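Local coordinates for putative alpha-ketoglutarate-dependent taurine dioxygenase (Burkholderia xenovorans, PDB 5HSX), which probably acts as an iron- and 2-oxoglutarate-dependent dioxygenase of the TfdA/TauD family, although its substrate is not established, at residues L82-G90 with S315-N323; V92-S102 with D285-L293. One frame throughout, in Å; residues are numbered along the deposited sequence.

Contact 1: L82-G90 with S315-N323; sequences LTLGHPVFG and SAAAAVALN. With NA (sodium ion), chain M.
H86 ND1 accepts two backbone N-H groups, from V88 N and F89 N, each 3.0 Å away and tilted about 30° out of the ring plane, while H86 CD2 is 3.4 Å from A318 N of the helix. The double acceptance probably leaves the ring proton on NE2 and fixes the ring's rotation; P87 CD and F89 CD2 lie over its opposite faces. H86 CG stands anti to the backbone N (chi1 -170°), which carries the imidazole onto A317 and A318. F89 follows: L322 CD1 sits over its ring face, a CH-pi contact 3.8 Å from the centroid, and A318 CB meets the ring edge, 3.7 Å from F89 CD2. A321 CB touches the loop backbone, 3.2 Å from F89 O. The loop between helix 69-77 and strand 99-101 thus lies along C-terminal helix 313-322 of this TauD-type fold. Beyond the helix, the C-terminal N323 O binds a sodium ion at 2.2 Å, beside H123, D125 and H273, an HxD...H set consistent with the family's iron site. At the other margin, V320 CG1 packs on T83 OG1, whose hydrogen-bond partners are Y99 OH and T292 OG1.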
loop_
_atom_site.group_PDB
_atom_site.type_symbol
_atom_site.label_atom_id
_atom_site.label_comp_id
_atom_site.label_asym_id
_atom_site.label_seq_id
_atom_site.Cartn_x
_atom_site.Cartn_y
_atom_site.Cartn_z
ATOM N N LEU B 82 11.213 15.459 24.248
ATOM C CA LEU B 82 10.272 14.347 24.330
ATOM C C LEU B 82 8.947 14.810 24.923
ATOM O O LEU B 82 8.921 15.575 25.888
ATOM C CB LEU B 82 10.852 13.226 25.196
ATOM C CG LEU B 82 11.899 12.242 24.659
ATOM C CD1 LEU B 82 11.308 11.432 23.547
ATOM C CD2 LEU B 82 13.174 12.928 24.196
ATOM N N THR B 83 7.839 14.324 24.363
ATOM C CA THR B 83 6.563 14.508 25.037
ATOM C C THR B 83 6.508 13.620 26.275
ATOM O O THR B 83 7.139 12.562 26.337
ATOM C CB THR B 83 5.388 14.189 24.099
ATOM O OG1 THR B 83 5.349 12.783 23.837
ATOM C CG2 THR B 83 5.543 14.932 22.784
ATOM N N LEU B 84 5.773 14.079 27.284
ATOM C CA LEU B 84 5.617 13.373 28.547
ATOM C C LEU B 84 4.177 12.895 28.652
ATOM O O LEU B 84 3.242 13.692 28.508
ATOM C CB LEU B 84 5.998 14.274 29.723
ATOM C CG LEU B 84 7.437 14.774 29.596
ATOM C CD1 LEU B 84 7.744 15.811 30.654
ATOM C CD2 LEU B 84 8.419 13.619 29.691
ATOM N N GLY B 85 4.009 11.603 28.918
ATOM C CA GLY B 85 2.831 10.863 28.498
ATOM C C GLY B 85 1.559 11.069 29.291
ATOM O O GLY B 85 1.327 12.118 29.902
ATOM N N HIS B 86 0.701 10.039 29.253
ATOM C CA HIS B 86 -0.633 9.939 29.819
ATOM C C HIS B 86 -0.633 8.956 30.985
ATOM O O HIS B 86 0.035 7.917 30.918
ATOM C CB HIS B 86 -1.645 9.478 28.755
ATOM C CG HIS B 86 -3.074 9.578 29.193
ATOM N ND1 HIS B 86 -3.728 8.554 29.843
ATOM C CD2 HIS B 86 -3.969 10.589 29.087
ATOM C CE1 HIS B 86 -4.966 8.926 30.115
ATOM N NE2 HIS B 86 -5.139 10.156 29.666
ATOM N N PRO B 87 -1.365 9.251 32.064
ATOM C CA PRO B 87 -1.305 8.385 33.253
ATOM C C PRO B 87 -1.851 6.978 33.032
ATOM O O PRO B 87 -1.581 6.100 33.863
ATOM C CB PRO B 87 -2.142 9.148 34.289
ATOM C CG PRO B 87 -3.010 10.065 33.491
ATOM C CD PRO B 87 -2.206 10.441 32.287
ATOM N N VAL B 88 -2.584 6.725 31.946
ATOM C CA VAL B 88 -3.231 5.430 31.758
ATOM C C VAL B 88 -2.919 4.889 30.371
ATOM O O VAL B 88 -2.309 3.822 30.231
ATOM C CB VAL B 88 -4.752 5.536 31.976
ATOM N N PHE B 89 -3.330 5.626 29.342
ATOM C CA PHE B 89 -3.182 5.175 27.965
ATOM C C PHE B 89 -1.713 5.035 27.582
ATOM O O PHE B 89 -0.959 6.017 27.590
ATOM C CB PHE B 89 -3.888 6.157 27.031
ATOM C CG PHE B 89 -5.365 6.260 27.276
ATOM C CD1 PHE B 89 -6.118 5.122 27.533
ATOM C CD2 PHE B 89 -6.002 7.492 27.267
ATOM C CE1 PHE B 89 -7.478 5.209 27.761
ATOM C CE2 PHE B 89 -7.364 7.587 27.496
ATOM C CZ PHE B 89 -8.103 6.442 27.743
ATOM N N GLY B 90 -1.314 3.809 27.250
ATOM C CA GLY B 90 0.041 3.532 26.816
ATOM C C GLY B 90 1.103 3.699 27.875
ATOM O O GLY B 90 2.289 3.676 27.541
ATOM N N SER B 315 -6.673 15.724 27.933
ATOM C CA SER B 315 -7.170 15.199 26.663
ATOM C C SER B 315 -6.089 15.199 25.590
ATOM O O SER B 315 -6.059 14.299 24.742
ATOM C CB SER B 315 -8.384 16.007 26.198
ATOM O OG SER B 315 -9.469 15.856 27.098
ATOM N N ALA B 316 -5.187 16.185 25.616
ATOM C CA ALA B 316 -4.111 16.237 24.631
ATOM C C ALA B 316 -3.133 15.080 24.818
ATOM O O ALA B 316 -2.738 14.425 23.845
ATOM C CB ALA B 316 -3.386 17.583 24.713
ATOM N N ALA B 317 -2.735 14.810 26.067
ATOM C CA ALA B 317 -1.825 13.698 26.333
ATOM C C ALA B 317 -2.447 12.362 25.936
ATOM O O ALA B 317 -1.746 11.455 25.472
ATOM C CB ALA B 317 -1.426 13.685 27.809
ATOM N N ALA B 318 -3.765 12.223 26.116
ATOM C CA ALA B 318 -4.446 11.006 25.685
ATOM C C ALA B 318 -4.366 10.842 24.174
ATOM O O ALA B 318 -4.231 9.721 23.668
ATOM C CB ALA B 318 -5.903 11.026 26.149
ATOM N N ALA B 319 -4.438 11.952 23.437
ATOM C CA ALA B 319 -4.287 11.883 21.988
ATOM C C ALA B 319 -2.864 11.492 21.603
ATOM O O ALA B 319 -2.666 10.641 20.724
ATOM C CB ALA B 319 -4.677 13.216 21.351
ATOM N N VAL B 320 -1.862 12.096 22.253
ATOM C CA VAL B 320 -0.475 11.705 22.006
ATOM C C VAL B 320 -0.297 10.213 22.252
ATOM O O VAL B 320 0.363 9.512 21.474
ATOM C CB VAL B 320 0.487 12.544 22.872
ATOM C CG1 VAL B 320 1.898 11.989 22.788
ATOM C CG2 VAL B 320 0.471 14.005 22.436
ATOM N N ALA B 321 -0.909 9.698 23.318
ATOM C CA ALA B 321 -0.706 8.303 23.688
ATOM C C ALA B 321 -1.456 7.353 22.762
ATOM O O ALA B 321 -1.025 6.210 22.567
ATOM C CB ALA B 321 -1.129 8.080 25.139
ATOM N N LEU B 322 -2.563 7.801 22.172
ATOM C CA LEU B 322 -3.452 6.905 21.441
ATOM C C LEU B 322 -3.430 7.079 19.928
ATOM O O LEU B 322 -3.645 6.097 19.214
ATOM C CB LEU B 322 -4.895 7.073 21.935
ATOM C CG LEU B 322 -5.177 6.671 23.388
ATOM C CD1 LEU B 322 -6.616 6.990 23.757
ATOM C CD2 LEU B 322 -4.880 5.196 23.617
ATOM N N ASN B 323 -3.175 8.283 19.414
ATOM C CA ASN B 323 -3.238 8.508 17.962
ATOM C C ASN B 323 -2.187 7.720 17.185
ATOM O O ASN B 323 -2.406 7.424 16.012
ATOM C CB ASN B 323 -3.102 10.002 17.627
ATOM C CG ASN B 323 -4.315 10.803 18.061
ATOM O OD1 ASN B 323 -4.307 12.031 18.028
ATOM N ND2 ASN B 323 -5.369 10.102 18.486
ATOM O OXT ASN B 323 -1.119 7.365 17.688
HETATM NA NA NA M . -0.811 7.420 14.503
HETATM O O HOH W 1 0.953 7.163 15.867
HETATM O O HOH W 2 -0.927 5.013 14.398
#

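Contact 2: V92-S102 with D285-L293; sequences VEGHPEVYSIS and DRQLYRTTL
The Y99 ring and the R290 guanidinium are nearly parallel on one face of an antiparallel strand pair, planes 20° apart, but displaced, so that only R290 NH1 comes under the ring's margin, 3.5 Å from Y99 CD1. A bend at chi3 (40°) turns the arginine's end back beneath the tyrosine. I101 CD1 flanks the same side chain, 3.7 Å from R290 CB. The Y99 ring also turns an edge to R290 O, the carbonyl that takes its own backbone N-H at 2.8 Å (Y99 N to R290 O), almost straight at 167°. Y99-R290 and I101-L288 are the hydrogen-bonded pairs, with S100-Y289 the non-hydrogen-bonded pair between them. Strand 99-101 is the outermost on this side of the chain's large sheet, part of the TauD-type cupin core, and 287-293 joins it to strand 135-140.

On the other face, the Y289 ring crosses V98 obliquely, with V98 CG1 3.7 Å from Y289 CB, and V92 CG2 meets its edge. Q287 NE2 lies 3.3 Å above the Y289 ring plane, towards the rim. From there it donates to S100 OG, 2.8 Å away and near the amide plane, and, less straight and from above the carbonyl plane, to L288 O at 3.0 Å. L288 O thereby has two donors on opposite faces of its plane, I101 N being the other.

Because L288 O can only accept, the group facing it must be the NH2, which fixes which end of the Q287 amide is NE2. R290, with Y99 CB over one face of its guanidinium and T292 CG2 at the edge, sends NH1 to V320 O of helix 313-322; NH2 makes a weak hydrogen bond to A321 O and a long, weak ion pair with N323 OXT. These would probably stabilise its positive charge.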
loop_
_atom_site.group_PDB
_atom_site.type_symbol
_atom_site.label_atom_id
_atom_site.label_comp_id
_atom_site.label_asym_id
_atom_site.label_seq_id
_atom_site.Cartn_x
_atom_site.Cartn_y
_atom_site.Cartn_z
ATOM N N VAL B 92 3.951 3.422 30.475
ATOM C CA VAL B 92 5.031 2.499 30.796
ATOM C C VAL B 92 5.618 2.957 32.118
ATOM O O VAL B 92 6.110 4.088 32.219
ATOM C CB VAL B 92 6.109 2.466 29.700
ATOM C CG1 VAL B 92 7.267 1.567 30.130
ATOM C CG2 VAL B 92 5.518 2.028 28.358
ATOM N N GLU B 93 5.565 2.089 33.131
ATOM C CA GLU B 93 6.013 2.458 34.470
ATOM C C GLU B 93 7.463 2.927 34.454
ATOM O O GLU B 93 8.337 2.263 33.889
ATOM C CB GLU B 93 5.860 1.271 35.429
ATOM C CG GLU B 93 4.427 0.984 35.854
ATOM C CD GLU B 93 3.942 1.903 36.964
ATOM O OE1 GLU B 93 4.700 2.127 37.933
ATOM O OE2 GLU B 93 2.800 2.402 36.871
ATOM N N GLY B 94 7.714 4.079 35.081
ATOM C CA GLY B 94 9.046 4.641 35.172
ATOM C C GLY B 94 9.524 5.410 33.954
ATOM O O GLY B 94 10.637 5.950 33.988
ATOM N N HIS B 95 8.729 5.489 32.888
ATOM C CA HIS B 95 9.154 6.112 31.631
ATOM C C HIS B 95 7.998 6.907 31.046
ATOM O O HIS B 95 7.285 6.439 30.149
ATOM C CB HIS B 95 9.658 5.060 30.638
ATOM C CG HIS B 95 10.782 4.227 31.173
ATOM N ND1 HIS B 95 12.068 4.707 31.295
ATOM C CD2 HIS B 95 10.808 2.956 31.639
ATOM C CE1 HIS B 95 12.841 3.765 31.807
ATOM N NE2 HIS B 95 12.101 2.692 32.024
ATOM N N PRO B 96 7.795 8.138 31.520
ATOM C CA PRO B 96 6.678 8.945 31.004
ATOM C C PRO B 96 6.814 9.288 29.534
ATOM O O PRO B 96 5.820 9.686 28.915
ATOM C CB PRO B 96 6.720 10.206 31.879
ATOM C CG PRO B 96 8.148 10.298 32.321
ATOM C CD PRO B 96 8.611 8.879 32.500
ATOM N N GLU B 97 8.004 9.134 28.952
ATOM C CA GLU B 97 8.222 9.467 27.549
ATOM C C GLU B 97 7.847 8.343 26.605
ATOM O O GLU B 97 7.780 8.574 25.395
ATOM C CB GLU B 97 9.692 9.816 27.291
ATOM C CG GLU B 97 10.315 10.759 28.297
ATOM C CD GLU B 97 10.908 10.034 29.490
ATOM O OE1 GLU B 97 11.674 10.680 30.231
ATOM O OE2 GLU B 97 10.609 8.829 29.691
ATOM N N VAL B 98 7.631 7.133 27.110
ATOM C CA VAL B 98 7.505 5.949 26.267
ATOM C C VAL B 98 6.065 5.461 26.307
ATOM O O VAL B 98 5.497 5.262 27.388
ATOM C CB VAL B 98 8.478 4.849 26.713
ATOM C CG1 VAL B 98 8.357 3.637 25.801
ATOM C CG2 VAL B 98 9.898 5.390 26.712
ATOM N N TYR B 99 5.482 5.258 25.129
ATOM C CA TYR B 99 4.110 4.793 24.987
ATOM C C TYR B 99 4.117 3.361 24.480
ATOM O O TYR B 99 4.783 3.055 23.485
ATOM C CB TYR B 99 3.326 5.685 24.025
ATOM C CG TYR B 99 3.401 7.144 24.394
ATOM C CD1 TYR B 99 4.379 7.968 23.846
ATOM C CD2 TYR B 99 2.508 7.698 25.300
ATOM C CE1 TYR B 99 4.462 9.306 24.187
ATOM C CE2 TYR B 99 2.581 9.036 25.647
ATOM C CZ TYR B 99 3.562 9.834 25.089
ATOM O OH TYR B 99 3.646 11.165 25.423
ATOM N N SER B 100 3.366 2.499 25.155
ATOM C CA SER B 100 3.281 1.089 24.793
ATOM C C SER B 100 2.206 0.897 23.729
ATOM O O SER B 100 1.100 1.428 23.855
ATOM C CB SER B 100 2.973 0.247 26.033
ATOM O OG SER B 100 2.824 -1.126 25.710
ATOM N N ILE B 101 2.544 0.155 22.674
ATOM C CA ILE B 101 1.608 -0.202 21.611
ATOM C C ILE B 101 1.545 -1.724 21.556
ATOM O O ILE B 101 2.540 -2.383 21.225
ATOM C CB ILE B 101 2.016 0.381 20.250
ATOM C CG1 ILE B 101 1.730 1.880 20.190
ATOM C CG2 ILE B 101 1.283 -0.330 19.119
ATOM C CD1 ILE B 101 2.929 2.731 20.437
ATOM N N SER B 102 0.390 -2.286 21.894
ATOM C CA SER B 102 0.216 -3.732 21.824
ATOM C C SER B 102 -1.203 -4.110 21.409
ATOM O O SER B 102 -1.463 -5.252 21.030
ATOM C CB SER B 102 0.566 -4.379 23.167
ATOM O OG SER B 102 -0.147 -3.772 24.228
ATOM N N ASP B 285 1.536 -12.220 18.876
ATOM C CA ASP B 285 1.683 -11.080 19.765
ATOM C C ASP B 285 2.489 -9.985 19.077
ATOM O O ASP B 285 3.316 -10.252 18.201
ATOM C CB ASP B 285 2.362 -11.495 21.068
ATOM C CG ASP B 285 1.427 -12.244 21.997
ATOM O OD1 ASP B 285 0.444 -12.837 21.504
ATOM O OD2 ASP B 285 1.674 -12.237 23.221
ATOM N N ARG B 286 2.239 -8.742 19.481
ATOM C CA ARG B 286 2.870 -7.592 18.843
ATOM C C ARG B 286 3.068 -6.513 19.893
ATOM O O ARG B 286 2.092 -6.047 20.489
ATOM C CB ARG B 286 2.014 -7.078 17.682
ATOM C CG ARG B 286 2.656 -5.999 16.819
ATOM C CD ARG B 286 1.768 -5.704 15.617
ATOM N NE ARG B 286 2.339 -4.763 14.655
ATOM C CZ ARG B 286 2.086 -3.456 14.656
ATOM N NH1 ARG B 286 1.285 -2.941 15.581
ATOM N NH2 ARG B 286 2.628 -2.664 13.740
ATOM N N GLN B 287 4.321 -6.121 20.125
ATOM C CA GLN B 287 4.652 -5.121 21.134
ATOM C C GLN B 287 5.637 -4.131 20.539
ATOM O O GLN B 287 6.739 -4.517 20.136
ATOM C CB GLN B 287 5.245 -5.762 22.392
ATOM C CG GLN B 287 5.659 -4.742 23.459
ATOM C CD GLN B 287 4.469 -4.092 24.150
ATOM O OE1 GLN B 287 3.647 -4.770 24.763
ATOM N NE2 GLN B 287 4.379 -2.773 24.062
ATOM N N LEU B 288 5.239 -2.865 20.485
ATOM C CA LEU B 288 6.115 -1.787 20.063
ATOM C C LEU B 288 6.098 -0.708 21.134
ATOM O O LEU B 288 5.239 -0.697 22.021
ATOM C CB LEU B 288 5.687 -1.206 18.705
ATOM C CG LEU B 288 5.657 -2.161 17.503
ATOM C CD1 LEU B 288 4.302 -2.842 17.375
ATOM C CD2 LEU B 288 6.014 -1.418 16.211
ATOM N N TYR B 289 7.069 0.199 21.051
ATOM C CA TYR B 289 7.134 1.343 21.952
ATOM C C TYR B 289 7.426 2.585 21.135
ATOM O O TYR B 289 8.188 2.529 20.164
ATOM C CB TYR B 289 8.202 1.159 23.037
ATOM C CG TYR B 289 7.903 -0.002 23.943
ATOM C CD1 TYR B 289 7.020 0.132 25.012
ATOM C CD2 TYR B 289 8.485 -1.242 23.718
ATOM C CE1 TYR B 289 6.731 -0.956 25.844
ATOM C CE2 TYR B 289 8.207 -2.321 24.538
ATOM C CZ TYR B 289 7.333 -2.171 25.595
ATOM O OH TYR B 289 7.067 -3.251 26.399
ATOM N N ARG B 290 6.805 3.700 21.522
ATOM C CA ARG B 290 6.884 4.936 20.764
ATOM C C ARG B 290 7.299 6.077 21.679
ATOM O O ARG B 290 6.874 6.154 22.836
ATOM C CB ARG B 290 5.542 5.284 20.083
ATOM C CG ARG B 290 5.557 6.652 19.404
ATOM C CD ARG B 290 4.328 6.981 18.563
ATOM N NE ARG B 290 3.063 6.544 19.139
ATOM C CZ ARG B 290 2.399 7.173 20.106
ATOM N NH1 ARG B 290 2.880 8.277 20.652
ATOM N NH2 ARG B 290 1.245 6.686 20.538
ATOM N N THR B 291 8.151 6.944 21.159
ATOM C CA THR B 291 8.384 8.259 21.737
ATOM C C THR B 291 7.955 9.286 20.702
ATOM O O THR B 291 7.913 8.993 19.501
ATOM C CB THR B 291 9.855 8.463 22.098
ATOM O OG1 THR B 291 10.653 8.290 20.920
ATOM C CG2 THR B 291 10.300 7.458 23.164
ATOM N N THR B 292 7.600 10.490 21.151
ATOM C CA THR B 292 7.297 11.535 20.185
ATOM C C THR B 292 7.929 12.840 20.647
ATOM O O THR B 292 8.201 13.043 21.836
ATOM C CB THR B 292 5.777 11.715 19.916
ATOM O OG1 THR B 292 5.176 12.536 20.909
ATOM C CG2 THR B 292 5.039 10.373 19.890
ATOM N N LEU B 293 8.194 13.702 19.679
ATOM C CA LEU B 293 8.927 14.938 19.897
ATOM C C LEU B 293 7.976 16.123 19.801
ATOM O O LEU B 293 7.172 16.202 18.866
ATOM C CB LEU B 293 10.062 15.070 18.880
ATOM C CG LEU B 293 11.058 13.904 18.850
ATOM C CD1 LEU B 293 12.155 14.161 17.819
ATOM C CD2 LEU B 293 11.667 13.666 20.227
HETATM O O HOH W 3 7.692 10.802 24.047
#

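After the first strands of the large sheet and helix 69-77, the chain reaches 82-90, and 92-102 follows after a single residue. The chain then runs through the central strands of the large sheet and the smaller sheets before 285-293 returns to pair with 92-102, closing contact 2. Only after strand 307-310 does 315-323 come back to 82-90 and close contact 1, so the loop of contact 2 lies wholly within that of contact 1. The centres are 10 Å apart, and the two meet directly: G85 N lies 2.6 Å from P96 O, a probable hydrogen bond. Together they join the C-terminal helix, the loop after helix 69-77 and the margin of the large sheet.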